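Local structure of BRO1 protein (Saccharomyces cerevisiae, 1ZB1) at residues K154-F159 with I185-A190; E189-F194 with A340-K345; R216-L221 with H253-L258. The protein helps concentrate and sort cargo into intralumenal vesicles of the multivesicular body and, as an adapter, recruits the DOA4 deubiquitinase to endosomes, this chain being its N-terminal Bro1 domain. All blocks are in the same frame, centred on the assembly; numbering follows the deposited sequence.

Contact 1: K154-F159 with I185-A190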
ATOM      1  N   LYS A 154       6.426   3.100   2.308  1.00 17.47           N
ATOM      2  CA  LYS A 154       6.085   3.286   3.716  1.00 19.04           C
ATOM      3  C   LYS A 154       4.675   2.760   4.004  1.00 18.29           C
ATOM      4  O   LYS A 154       4.428   2.171   5.064  1.00 18.33           O
ATOM      5  CB  LYS A 154       6.205   4.767   4.112  1.00 19.01           C
ATOM      6  CG  LYS A 154       7.646   5.248   4.218  1.00 20.78           C
ATOM      7  CD  LYS A 154       7.729   6.720   4.568  1.00 23.80           C
ATOM      8  CE  LYS A 154       9.170   7.165   4.738  1.00 28.68           C
ATOM      9  NZ  LYS A 154       9.262   8.634   5.007  1.00 29.31           N
ATOM     10  N   ALA A 155       3.748   2.961   3.071  1.00 17.22           N
ATOM     11  CA  ALA A 155       2.384   2.461   3.270  1.00 16.53           C
ATOM     12  C   ALA A 155       2.467   0.949   3.465  1.00 17.96           C
ATOM     13  O   ALA A 155       1.848   0.396   4.374  1.00 16.22           O
ATOM     14  CB  ALA A 155       1.504   2.792   2.061  1.00 13.55           C
ATOM     15  N   PHE A 156       3.252   0.297   2.606  1.00 18.35           N
ATOM     16  CA  PHE A 156       3.465  -1.148   2.657  1.00 20.59           C
ATOM     17  C   PHE A 156       3.908  -1.549   4.065  1.00 20.89           C
ATOM     18  O   PHE A 156       3.345  -2.462   4.671  1.00 19.46           O
ATOM     19  CB  PHE A 156       4.519  -1.526   1.594  1.00 22.65           C
ATOM     20  CG  PHE A 156       5.079  -2.928   1.716  1.00 23.45           C
ATOM     21  CD1 PHE A 156       4.273  -4.009   2.061  1.00 23.66           C
ATOM     22  CD2 PHE A 156       6.423  -3.165   1.418  1.00 27.79           C
ATOM     23  CE1 PHE A 156       4.795  -5.306   2.110  1.00 25.62           C
ATOM     24  CE2 PHE A 156       6.959  -4.459   1.459  1.00 28.90           C
ATOM     25  CZ  PHE A 156       6.140  -5.530   1.807  1.00 27.77           C
ATOM     26  N   SER A 157       4.905  -0.847   4.589  1.00 19.52           N
ATOM     27  CA  SER A 157       5.416  -1.124   5.922  1.00 21.04           C
ATOM     28  C   SER A 157       4.341  -0.990   7.018  1.00 21.70           C
ATOM     29  O   SER A 157       4.266  -1.824   7.920  1.00 20.66           O
ATOM     30  CB  SER A 157       6.595  -0.189   6.216  1.00 23.52           C
ATOM     31  OG  SER A 157       7.114  -0.414   7.510  1.00 30.24           O
ATOM     32  N   CYS A 158       3.520   0.056   6.946  1.00 17.91           N
ATOM     33  CA  CYS A 158       2.464   0.263   7.938  1.00 17.68           C
ATOM     34  C   CYS A 158       1.392  -0.837   7.927  1.00 16.94           C
ATOM     35  O   CYS A 158       0.999  -1.332   8.988  1.00 14.00           O
ATOM     36  CB  CYS A 158       1.799   1.630   7.730  1.00 19.16           C
ATOM     37  SG  CYS A 158       2.901   3.046   8.020  1.00 18.39           S
ATOM     38  N   PHE A 159       0.907  -1.207   6.745  1.00 16.11           N
ATOM     39  CA  PHE A 159      -0.112  -2.260   6.645  1.00 15.91           C
ATOM     40  C   PHE A 159       0.422  -3.618   7.095  1.00 18.63           C
ATOM     41  O   PHE A 159      -0.311  -4.432   7.666  1.00 17.56           O
ATOM     42  CB  PHE A 159      -0.637  -2.373   5.214  1.00 16.34           C
ATOM     43  CG  PHE A 159      -1.609  -1.287   4.838  1.00 15.14           C
ATOM     44  CD1 PHE A 159      -2.744  -1.054   5.621  1.00 10.55           C
ATOM     45  CD2 PHE A 159      -1.415  -0.525   3.687  1.00 14.12           C
ATOM     46  CE1 PHE A 159      -3.677  -0.081   5.264  1.00 15.13           C
ATOM     47  CE2 PHE A 159      -2.346   0.454   3.318  1.00 15.24           C
ATOM     48  CZ  PHE A 159      -3.482   0.675   4.112  1.00 13.01           C
ATOM     49  N   ILE A 185      -0.857  -4.805  -2.016  1.00 21.97           N
ATOM     50  CA  ILE A 185      -1.248  -3.872  -3.074  1.00 21.03           C
ATOM     51  C   ILE A 185      -0.203  -2.753  -3.155  1.00 19.65           C
ATOM     52  O   ILE A 185       0.246  -2.381  -4.240  1.00 19.39           O
ATOM     53  CB  ILE A 185      -2.639  -3.238  -2.781  1.00 21.20           C
ATOM     54  CG1 ILE A 185      -3.753  -4.277  -2.978  1.00 22.02           C
ATOM     55  CG2 ILE A 185      -2.867  -2.024  -3.677  1.00 20.99           C
ATOM     56  CD1 ILE A 185      -3.972  -4.682  -4.422  1.00 24.63           C
ATOM     57  N   CYS A 186       0.184  -2.223  -1.997  1.00 19.00           N
ATOM     58  CA  CYS A 186       1.166  -1.144  -1.935  1.00 18.52           C
ATOM     59  C   CYS A 186       2.546  -1.582  -2.426  1.00 19.01           C
ATOM     60  O   CYS A 186       3.230  -0.828  -3.129  1.00 18.27           O
ATOM     61  CB  CYS A 186       1.265  -0.590  -0.510  1.00 17.63           C
ATOM     62  SG  CYS A 186      -0.255   0.216   0.084  1.00 20.15           S
ATOM     63  N   HIS A 187       2.955  -2.793  -2.062  1.00 17.15           N
ATOM     64  CA  HIS A 187       4.245  -3.311  -2.500  1.00 19.42           C
ATOM     65  C   HIS A 187       4.231  -3.465  -4.028  1.00 19.19           C
ATOM     66  O   HIS A 187       5.160  -3.032  -4.723  1.00 20.71           O
ATOM     67  CB  HIS A 187       4.525  -4.665  -1.835  1.00 20.41           C
ATOM     68  CG  HIS A 187       5.897  -5.202  -2.105  1.00 21.39           C
ATOM     69  ND1 HIS A 187       6.325  -6.421  -1.623  1.00 21.56           N
ATOM     70  CD2 HIS A 187       6.934  -4.690  -2.810  1.00 22.56           C
ATOM     71  CE1 HIS A 187       7.566  -6.638  -2.022  1.00 22.73           C
ATOM     72  NE2 HIS A 187       7.959  -5.604  -2.744  1.00 24.31           N
ATOM     73  N   ALA A 188       3.171  -4.073  -4.550  1.00 18.19           N
ATOM     74  CA  ALA A 188       3.049  -4.271  -5.990  1.00 18.93           C
ATOM     75  C   ALA A 188       3.099  -2.945  -6.746  1.00 18.63           C
ATOM     76  O   ALA A 188       3.795  -2.834  -7.755  1.00 20.05           O
ATOM     77  CB  ALA A 188       1.747  -5.015  -6.320  1.00 16.30           C
ATOM     78  N   GLU A 189       2.367  -1.942  -6.258  1.00 17.56           N
ATOM     79  CA  GLU A 189       2.337  -0.636  -6.917  1.00 19.52           C
ATOM     80  C   GLU A 189       3.687   0.069  -6.853  1.00 18.83           C
ATOM     81  O   GLU A 189       4.091   0.734  -7.811  1.00 17.09           O
ATOM     82  CB  GLU A 189       1.249   0.260  -6.314  1.00 18.86           C
ATOM     83  CG  GLU A 189      -0.172  -0.255  -6.538  1.00 20.90           C
ATOM     84  CD  GLU A 189      -1.238   0.711  -6.059  1.00 20.87           C
ATOM     85  OE1 GLU A 189      -0.963   1.483  -5.115  1.00 22.74           O
ATOM     86  OE2 GLU A 189      -2.358   0.694  -6.616  1.00 21.80           O
ATOM     87  N   ALA A 190       4.386  -0.067  -5.728  1.00 18.61           N
ATOM     88  CA  ALA A 190       5.699   0.557  -5.593  1.00 18.26           C
ATOM     89  C   ALA A 190       6.649  -0.027  -6.650  1.00 20.22           C
ATOM     90  O   ALA A 190       7.347   0.714  -7.346  1.00 20.05           O
ATOM     91  CB  ALA A 190       6.254   0.323  -4.187  1.00 18.75           C
TER
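Phe-156 and Cys-186 mark the point where two antiparallel helices come closest, their CA atoms 5.1 Å apart and the axes of the short segments 8.2 Å apart at a crossing angle of -161°. Both segments are mid-helix, their backbone bonds are made within each helix, and side chains carry the contact. The aromatic part is an offset stack of Phe-156 on His-187, with ring centroids 4.5 Å apart and planes inclined by 21°. Both residues set CG anti to the backbone N (chi1 167° for Phe-156), so the two side chains run alongside each other in the same direction. The overlap is shifted: His-187 CB, not the imidazole, sits over the centre of the Phe-156 ring, 3.8 Å from its centroid in a nearly vertical CH-pi contact. The imidazole lies farther out, and its ND1 approaches Phe-156 CZ to 3.5 Å. Its other nitrogen, NE2, is hydrogen-bonded to Asp-342 OD1 in the loop between helices 303-322 and 349-371, which probably helps fix how the ring is turned. Beside the stack, Cys-186 makes the remaining contacts. Its CB packs on the CB of Phe-156, while the sulfur reaches back to touch the methyl of Ala-155, SG to CB 3.7 Å. The same SG meets the edge of the Phe-159 ring, 3.9 Å from CD2 and close to the ring plane, as a sulfur-aromatic contact. Ala-155 and Phe-159 also lean on helix 118-139, and His-187 on helix 208-230, so the seam is buried between neighbouring helices. Such antiparallel packing of successive helices, here 146-165 and 176-198, is consistent with the TPR-related helical fold of the Bro1 domain.

Contact 2: E189-F194 with A340-K345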
ATOM      1  N   GLU A 189       2.367  -1.942  -6.258  1.00 17.56           N
ATOM      2  CA  GLU A 189       2.337  -0.636  -6.917  1.00 19.52           C
ATOM      3  C   GLU A 189       3.687   0.069  -6.853  1.00 18.83           C
ATOM      4  O   GLU A 189       4.091   0.734  -7.811  1.00 17.09           O
ATOM      5  CB  GLU A 189       1.249   0.260  -6.314  1.00 18.86           C
ATOM      6  CG  GLU A 189      -0.172  -0.255  -6.538  1.00 20.90           C
ATOM      7  CD  GLU A 189      -1.238   0.711  -6.059  1.00 20.87           C
ATOM      8  OE1 GLU A 189      -0.963   1.483  -5.115  1.00 22.74           O
ATOM      9  OE2 GLU A 189      -2.358   0.694  -6.616  1.00 21.80           O
ATOM     10  N   ALA A 190       4.386  -0.067  -5.728  1.00 18.61           N
ATOM     11  CA  ALA A 190       5.699   0.557  -5.593  1.00 18.26           C
ATOM     12  C   ALA A 190       6.649  -0.027  -6.650  1.00 20.22           C
ATOM     13  O   ALA A 190       7.347   0.714  -7.346  1.00 20.05           O
ATOM     14  CB  ALA A 190       6.254   0.323  -4.187  1.00 18.75           C
ATOM     15  N   GLN A 191       6.665  -1.353  -6.763  1.00 19.98           N
ATOM     16  CA  GLN A 191       7.509  -2.053  -7.740  1.00 22.03           C
ATOM     17  C   GLN A 191       7.119  -1.608  -9.152  1.00 23.49           C
ATOM     18  O   GLN A 191       7.977  -1.317  -9.986  1.00 24.40           O
ATOM     19  CB  GLN A 191       7.323  -3.572  -7.606  1.00 21.70           C
ATOM     20  CG  GLN A 191       8.100  -4.439  -8.620  1.00 21.91           C
ATOM     21  CD  GLN A 191       9.608  -4.406  -8.405  1.00 26.70           C
ATOM     22  OE1 GLN A 191      10.079  -4.132  -7.304  1.00 28.96           O
ATOM     23  NE2 GLN A 191      10.372  -4.707  -9.458  1.00 24.19           N
ATOM     24  N   GLU A 192       5.816  -1.553  -9.410  1.00 22.87           N
ATOM     25  CA  GLU A 192       5.316  -1.137 -10.715  1.00 22.43           C
ATOM     26  C   GLU A 192       5.819   0.261 -11.091  1.00 21.74           C
ATOM     27  O   GLU A 192       6.264   0.484 -12.221  1.00 21.78           O
ATOM     28  CB  GLU A 192       3.784  -1.172 -10.720  1.00 21.99           C
ATOM     29  CG  GLU A 192       3.147  -0.524 -11.935  1.00 20.99           C
ATOM     30  CD  GLU A 192       1.635  -0.675 -11.951  1.00 23.13           C
ATOM     31  OE1 GLU A 192       1.015  -0.677 -10.866  1.00 20.31           O
ATOM     32  OE2 GLU A 192       1.065  -0.771 -13.055  1.00 23.00           O
ATOM     33  N   LEU A 193       5.755   1.201 -10.153  1.00 20.88           N
ATOM     34  CA  LEU A 193       6.223   2.562 -10.422  1.00 22.48           C
ATOM     35  C   LEU A 193       7.733   2.582 -10.681  1.00 23.81           C
ATOM     36  O   LEU A 193       8.232   3.421 -11.438  1.00 23.57           O
ATOM     37  CB  LEU A 193       5.873   3.484  -9.248  1.00 23.52           C
ATOM     38  CG  LEU A 193       4.723   4.487  -9.438  1.00 27.29           C
ATOM     39  CD1 LEU A 193       3.608   3.887 -10.273  1.00 25.99           C
ATOM     40  CD2 LEU A 193       4.208   4.933  -8.080  1.00 27.89           C
ATOM     41  N   PHE A 194       8.456   1.652 -10.064  1.00 24.76           N
ATOM     42  CA  PHE A 194       9.905   1.577 -10.251  1.00 27.46           C
ATOM     43  C   PHE A 194      10.202   1.192 -11.702  1.00 29.14           C
ATOM     44  O   PHE A 194      11.100   1.754 -12.338  1.00 29.81           O
ATOM     45  CB  PHE A 194      10.516   0.545  -9.300  1.00 28.23           C
ATOM     46  CG  PHE A 194      12.021   0.540  -9.300  1.00 30.62           C
ATOM     47  CD1 PHE A 194      12.733   1.575  -8.699  1.00 32.09           C
ATOM     48  CD2 PHE A 194      12.728  -0.483  -9.920  1.00 29.32           C
ATOM     49  CE1 PHE A 194      14.131   1.590  -8.715  1.00 33.06           C
ATOM     50  CE2 PHE A 194      14.127  -0.479  -9.943  1.00 31.62           C
ATOM     51  CZ  PHE A 194      14.826   0.561  -9.339  1.00 33.15           C
ATOM     52  N   ALA A 340      13.099 -12.976 -11.342  1.00 43.53           N
ATOM     53  CA  ALA A 340      12.502 -11.763 -10.785  1.00 40.20           C
ATOM     54  C   ALA A 340      13.414 -10.971  -9.850  1.00 37.96           C
ATOM     55  O   ALA A 340      14.192 -11.543  -9.085  1.00 37.12           O
ATOM     56  CB  ALA A 340      11.205 -12.117 -10.060  1.00 40.04           C
ATOM     57  N   LEU A 341      13.305  -9.647  -9.920  1.00 34.70           N
ATOM     58  CA  LEU A 341      14.093  -8.755  -9.078  1.00 33.28           C
ATOM     59  C   LEU A 341      13.177  -7.762  -8.351  1.00 31.61           C
ATOM     60  O   LEU A 341      12.636  -6.843  -8.966  1.00 30.23           O
ATOM     61  CB  LEU A 341      15.111  -7.985  -9.923  1.00 31.94           C
ATOM     62  CG  LEU A 341      16.010  -7.010  -9.153  1.00 33.45           C
ATOM     63  CD1 LEU A 341      16.880  -7.786  -8.186  1.00 31.43           C
ATOM     64  CD2 LEU A 341      16.871  -6.208 -10.119  1.00 32.95           C
ATOM     65  N   ASP A 342      13.009  -7.967  -7.046  1.00 30.10           N
ATOM     66  CA  ASP A 342      12.180  -7.108  -6.190  1.00 29.82           C
ATOM     67  C   ASP A 342      13.029  -5.905  -5.764  1.00 29.86           C
ATOM     68  O   ASP A 342      13.993  -6.065  -5.016  1.00 31.98           O
ATOM     69  CB  ASP A 342      11.752  -7.892  -4.946  1.00 31.19           C
ATOM     70  CG  ASP A 342      10.667  -7.189  -4.143  1.00 31.28           C
ATOM     71  OD1 ASP A 342      10.564  -5.946  -4.205  1.00 29.90           O
ATOM     72  OD2 ASP A 342       9.922  -7.892  -3.436  1.00 33.11           O
ATOM     73  N   ALA A 343      12.668  -4.707  -6.217  1.00 27.87           N
ATOM     74  CA  ALA A 343      13.439  -3.504  -5.895  1.00 28.05           C
ATOM     75  C   ALA A 343      12.969  -2.709  -4.671  1.00 28.93           C
ATOM     76  O   ALA A 343      13.566  -1.688  -4.330  1.00 28.34           O
ATOM     77  CB  ALA A 343      13.471  -2.581  -7.109  1.00 27.53           C
ATOM     78  N   ILE A 344      11.912  -3.170  -4.012  1.00 29.50           N
ATOM     79  CA  ILE A 344      11.380  -2.452  -2.861  1.00 31.05           C
ATOM     80  C   ILE A 344      11.809  -3.016  -1.509  1.00 32.55           C
ATOM     81  O   ILE A 344      11.482  -4.150  -1.158  1.00 34.58           O
ATOM     82  CB  ILE A 344       9.820  -2.383  -2.923  1.00 31.00           C
ATOM     83  CG1 ILE A 344       9.378  -1.415  -4.025  1.00 31.64           C
ATOM     84  CG2 ILE A 344       9.251  -1.888  -1.596  1.00 27.26           C
ATOM     85  CD1 ILE A 344       9.807  -1.798  -5.398  1.00 35.24           C
ATOM     86  N   LYS A 345      12.544  -2.206  -0.760  1.00 34.29           N
ATOM     87  CA  LYS A 345      13.016  -2.590   0.565  1.00 36.71           C
ATOM     88  C   LYS A 345      12.232  -1.766   1.580  1.00 35.18           C
ATOM     89  O   LYS A 345      12.460  -0.565   1.721  1.00 35.94           O
ATOM     90  CB  LYS A 345      14.512  -2.297   0.702  1.00 40.54           C
ATOM     91  CG  LYS A 345      15.391  -3.026  -0.307  1.00 44.59           C
ATOM     92  CD  LYS A 345      16.860  -2.659  -0.123  1.00 47.76           C
ATOM     93  CE  LYS A 345      17.751  -3.377  -1.130  1.00 49.26           C
ATOM     94  NZ  LYS A 345      19.193  -3.056  -0.917  1.00 49.94           N
TER
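Gln-191 grips the loop segment 340-345 with its terminal amide, and Ile-344 and Ala-343 close against the helix on which it stands. The principal bond runs from Ala-343 N to Gln-191 OE1, 2.9 Å long and fairly straight at 159°; the donor lies 16° from the carbonyl plane. On the other limb of the amide, NE2 makes a weak, bent hydrogen bond to Leu-341 O, at 3.2 Å. A chain bent at chi2 (69°) swings this amide from the flank of the helix onto the loop backbone. Ile-344 crosses the glutamine obliquely; its CD1 comes implausibly near Gln-191 OE1, at 3.0 Å, so the exact placement of that methyl is doubtful. Its CG1 rests on the methyl of Ala-190 at 3.6 Å. One turn farther along the helix, Phe-194 offers a ring face to Ala-343, whose CB lies 3.8 Å from the ring centroid, shifted toward the CD2-CE2 side in a CH-pi contact. The loop is an extended, non-helical strap of the Bro1 domain, laid across helix 176-198, and an Asx turn gives it local shape: Asp-342 OD1, the oxygen that also serves His-187, accepts the N-H of Ile-344 over 3.1 Å. This N-H comes from the anti side, somewhat out of the carboxylate plane. Two donors thus share OD1, which probably helps hold Ile-344 facing the helix. Gln-191 NE2 is also hydrogen-bonded to Leu-214 O, in helix 208-230. Backbone hydrogen bonding between Leu-341 and Lys-213 ties the strap to that same region.

Contact 3: R216-L221 with H253-L258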
ATOM      1  N   ARG A 216       9.093  -9.013 -14.158  1.00 25.24           N
ATOM      2  CA  ARG A 216       8.662 -10.305 -13.658  1.00 27.49           C
ATOM      3  C   ARG A 216       8.261 -10.175 -12.198  1.00 26.82           C
ATOM      4  O   ARG A 216       7.273 -10.765 -11.762  1.00 27.33           O
ATOM      5  CB  ARG A 216       9.769 -11.350 -13.792  1.00 29.02           C
ATOM      6  CG  ARG A 216       9.301 -12.743 -13.413  1.00 34.84           C
ATOM      7  CD  ARG A 216       8.159 -13.193 -14.322  1.00 40.84           C
ATOM      8  NE  ARG A 216       7.354 -14.262 -13.739  1.00 44.46           N
ATOM      9  CZ  ARG A 216       7.820 -15.461 -13.403  1.00 47.90           C
ATOM     10  NH1 ARG A 216       9.102 -15.759 -13.591  1.00 48.89           N
ATOM     11  NH2 ARG A 216       7.003 -16.364 -12.877  1.00 49.07           N
ATOM     12  N   ALA A 217       9.026  -9.395 -11.444  1.00 25.36           N
ATOM     13  CA  ALA A 217       8.726  -9.198 -10.032  1.00 26.09           C
ATOM     14  C   ALA A 217       7.373  -8.498  -9.868  1.00 24.68           C
ATOM     15  O   ALA A 217       6.596  -8.844  -8.977  1.00 24.59           O
ATOM     16  CB  ALA A 217       9.840  -8.388  -9.363  1.00 26.25           C
ATOM     17  N   THR A 218       7.093  -7.523 -10.730  1.00 24.00           N
ATOM     18  CA  THR A 218       5.822  -6.794 -10.673  1.00 23.87           C
ATOM     19  C   THR A 218       4.671  -7.780 -10.857  1.00 26.58           C
ATOM     20  O   THR A 218       3.659  -7.727 -10.145  1.00 26.13           O
ATOM     21  CB  THR A 218       5.746  -5.715 -11.768  1.00 23.96           C
ATOM     22  OG1 THR A 218       6.860  -4.821 -11.634  1.00 23.72           O
ATOM     23  CG2 THR A 218       4.451  -4.912 -11.643  1.00 21.66           C
ATOM     24  N   CYS A 219       4.842  -8.691 -11.810  1.00 25.40           N
ATOM     25  CA  CYS A 219       3.845  -9.713 -12.087  1.00 27.62           C
ATOM     26  C   CYS A 219       3.629 -10.582 -10.850  1.00 26.49           C
ATOM     27  O   CYS A 219       2.495 -10.767 -10.409  1.00 26.70           O
ATOM     28  CB  CYS A 219       4.295 -10.592 -13.262  1.00 29.72           C
ATOM     29  SG  CYS A 219       3.380 -12.146 -13.393  1.00 33.73           S
ATOM     30  N   ASN A 220       4.714 -11.102 -10.285  1.00 26.44           N
ATOM     31  CA  ASN A 220       4.607 -11.958  -9.104  1.00 27.11           C
ATOM     32  C   ASN A 220       3.895 -11.257  -7.942  1.00 26.98           C
ATOM     33  O   ASN A 220       3.105 -11.869  -7.230  1.00 26.15           O
ATOM     34  CB  ASN A 220       5.991 -12.438  -8.645  1.00 28.96           C
ATOM     35  CG  ASN A 220       6.683 -13.326  -9.680  1.00 32.97           C
ATOM     36  OD1 ASN A 220       6.030 -13.992 -10.488  1.00 33.10           O
ATOM     37  ND2 ASN A 220       8.010 -13.349  -9.642  1.00 32.58           N
ATOM     38  N   LEU A 221       4.182  -9.974  -7.752  1.00 25.78           N
ATOM     39  CA  LEU A 221       3.552  -9.209  -6.684  1.00 27.83           C
ATOM     40  C   LEU A 221       2.035  -9.094  -6.880  1.00 27.69           C
ATOM     41  O   LEU A 221       1.260  -9.290  -5.939  1.00 28.13           O
ATOM     42  CB  LEU A 221       4.189  -7.819  -6.601  1.00 27.68           C
ATOM     43  CG  LEU A 221       5.316  -7.584  -5.584  1.00 32.88           C
ATOM     44  CD1 LEU A 221       5.919  -8.896  -5.110  1.00 32.43           C
ATOM     45  CD2 LEU A 221       6.371  -6.681  -6.210  1.00 30.57           C
ATOM     46  N   HIS A 253      -0.986 -10.308 -15.920  1.00 24.73           N
ATOM     47  CA  HIS A 253      -0.702 -10.828 -17.256  1.00 25.63           C
ATOM     48  C   HIS A 253       0.105  -9.816 -18.066  1.00 24.53           C
ATOM     49  O   HIS A 253       1.036 -10.183 -18.776  1.00 23.63           O
ATOM     50  CB  HIS A 253      -1.996 -11.146 -18.014  1.00 28.03           C
ATOM     51  CG  HIS A 253      -2.727 -12.339 -17.488  1.00 28.80           C
ATOM     52  ND1 HIS A 253      -2.178 -13.603 -17.484  1.00 30.37           N
ATOM     53  CD2 HIS A 253      -3.962 -12.461 -16.948  1.00 29.48           C
ATOM     54  CE1 HIS A 253      -3.045 -14.454 -16.963  1.00 31.61           C
ATOM     55  NE2 HIS A 253      -4.135 -13.786 -16.630  1.00 32.12           N
ATOM     56  N   PHE A 254      -0.249  -8.539 -17.957  1.00 24.90           N
ATOM     57  CA  PHE A 254       0.458  -7.506 -18.711  1.00 25.38           C
ATOM     58  C   PHE A 254       1.945  -7.416 -18.376  1.00 26.81           C
ATOM     59  O   PHE A 254       2.783  -7.265 -19.271  1.00 25.02           O
ATOM     60  CB  PHE A 254      -0.167  -6.133 -18.488  1.00 26.14           C
ATOM     61  CG  PHE A 254       0.515  -5.037 -19.254  1.00 29.09           C
ATOM     62  CD1 PHE A 254       0.377  -4.949 -20.634  1.00 31.28           C
ATOM     63  CD2 PHE A 254       1.325  -4.111 -18.602  1.00 30.14           C
ATOM     64  CE1 PHE A 254       1.035  -3.957 -21.357  1.00 30.37           C
ATOM     65  CE2 PHE A 254       1.988  -3.114 -19.313  1.00 31.21           C
ATOM     66  CZ  PHE A 254       1.843  -3.037 -20.696  1.00 30.47           C
ATOM     67  N   TYR A 255       2.280  -7.490 -17.093  1.00 24.47           N
ATOM     68  CA  TYR A 255       3.679  -7.401 -16.715  1.00 25.96           C
ATOM     69  C   TYR A 255       4.432  -8.686 -17.029  1.00 25.77           C
ATOM     70  O   TYR A 255       5.633  -8.660 -17.291  1.00 27.50           O
ATOM     71  CB  TYR A 255       3.796  -6.969 -15.246  1.00 23.70           C
ATOM     72  CG  TYR A 255       3.540  -5.479 -15.126  1.00 23.26           C
ATOM     73  CD1 TYR A 255       4.404  -4.564 -15.730  1.00 23.70           C
ATOM     74  CD2 TYR A 255       2.394  -4.982 -14.502  1.00 22.08           C
ATOM     75  CE1 TYR A 255       4.133  -3.195 -15.726  1.00 22.90           C
ATOM     76  CE2 TYR A 255       2.116  -3.611 -14.493  1.00 20.36           C
ATOM     77  CZ  TYR A 255       2.988  -2.727 -15.109  1.00 21.80           C
ATOM     78  OH  TYR A 255       2.714  -1.375 -15.135  1.00 22.23           O
ATOM     79  N   LYS A 256       3.725  -9.808 -17.038  1.00 27.13           N
ATOM     80  CA  LYS A 256       4.363 -11.068 -17.394  1.00 29.23           C
ATOM     81  C   LYS A 256       4.731 -10.954 -18.881  1.00 29.54           C
ATOM     82  O   LYS A 256       5.802 -11.388 -19.307  1.00 29.10           O
ATOM     83  CB  LYS A 256       3.401 -12.238 -17.186  1.00 30.07           C
ATOM     84  CG  LYS A 256       3.937 -13.561 -17.691  1.00 33.40           C
ATOM     85  CD  LYS A 256       4.162 -14.550 -16.565  1.00 37.35           C
ATOM     86  CE  LYS A 256       2.857 -14.927 -15.876  1.00 38.21           C
ATOM     87  NZ  LYS A 256       3.085 -15.979 -14.845  1.00 38.23           N
ATOM     88  N   SER A 257       3.834 -10.354 -19.658  1.00 28.94           N
ATOM     89  CA  SER A 257       4.051 -10.154 -21.088  1.00 28.67           C
ATOM     90  C   SER A 257       5.243  -9.232 -21.325  1.00 28.62           C
ATOM     91  O   SER A 257       6.111  -9.522 -22.152  1.00 28.46           O
ATOM     92  CB  SER A 257       2.809  -9.536 -21.739  1.00 28.14           C
ATOM     93  OG  SER A 257       3.073  -9.155 -23.084  1.00 25.77           O
ATOM     94  N   LEU A 258       5.270  -8.121 -20.595  1.00 29.06           N
ATOM     95  CA  LEU A 258       6.341  -7.140 -20.720  1.00 29.89           C
ATOM     96  C   LEU A 258       7.689  -7.772 -20.393  1.00 29.96           C
ATOM     97  O   LEU A 258       8.709  -7.440 -21.002  1.00 29.06           O
ATOM     98  CB  LEU A 258       6.083  -5.961 -19.778  1.00 31.50           C
ATOM     99  CG  LEU A 258       6.789  -4.653 -20.136  1.00 33.16           C
ATOM    100  CD1 LEU A 258       6.217  -4.129 -21.448  1.00 34.93           C
ATOM    101  CD2 LEU A 258       6.590  -3.627 -19.024  1.00 34.34           C
TER
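Thr-218 keeps OG1 beside its own backbone N (chi1 -57°), which throws the methyl CG2 outward onto Tyr-255, whose ring is swung across the gap by a chi1 of -77° that places CG opposite its carbonyl carbon. The two side chains meet at a slant: CG2 lies 3.8 Å from the ring centroid, over the face but displaced toward CG and CD2, as a CH-pi contact. Phe-254 CD2 lies over the opposite face, so the phenol ring is sandwiched. Its OH is hydrogen-bonded to Glu-192, while Thr-218 OG1 bonds back to Leu-214 O within its own helix. At the closest backbone approach, Cys-219 and Tyr-255 pack CB to CB at 4.2 Å. Cys-219 SG is directed to the lysine side, where Lys-256, bent at chi2 and chi3, folds round it: both CB and CE of the lysine lie 3.8 Å from that sulfur. The folded chain carries the ammonium toward Arg-216, with Lys-256 NZ and Arg-216 NH2 4.4 Å apart. Two like charges this close may lower the lysine pKa a little, though both residues are partly exposed and solvent should screen the pair. No hydrogen bond joins the two segments. Helices 208-230 and 242-269 run antiparallel here, with segment axes 7.7 Å apart at -160°. Helix 176-198 packs on the Thr-218 and Tyr-255 side, helix 275-290 meets His-253, Lys-256 and Ser-257, and helix 303-322 meets Ser-257 and Leu-258 through Phe-306.

In the fold
Helix 176-198 is the common thread: it supplies segments to contacts 1 and 2, which share Glu-189 and Ala-190 and have centres about 10 Å apart. The probable hydrogen bond from His-187 NE2 to Asp-342 OD1, 3.0 Å, joins them directly. Contact 3, about 11 Å from contact 2 and 17 Å from contact 1 between centres, joins the following helix 208-230 to helix 242-269. Glu-192 OE2 bridges from the helix of contact 2 to Tyr-255 OH at 2.7 Å, a probable hydrogen bond, and Ala-188 CB packs on Leu-221 CB at 3.7 Å between contacts 1 and 3. The strap 340-345, returning from far along the chain, also touches helix 208-230 through Ala-340 and Asn-220.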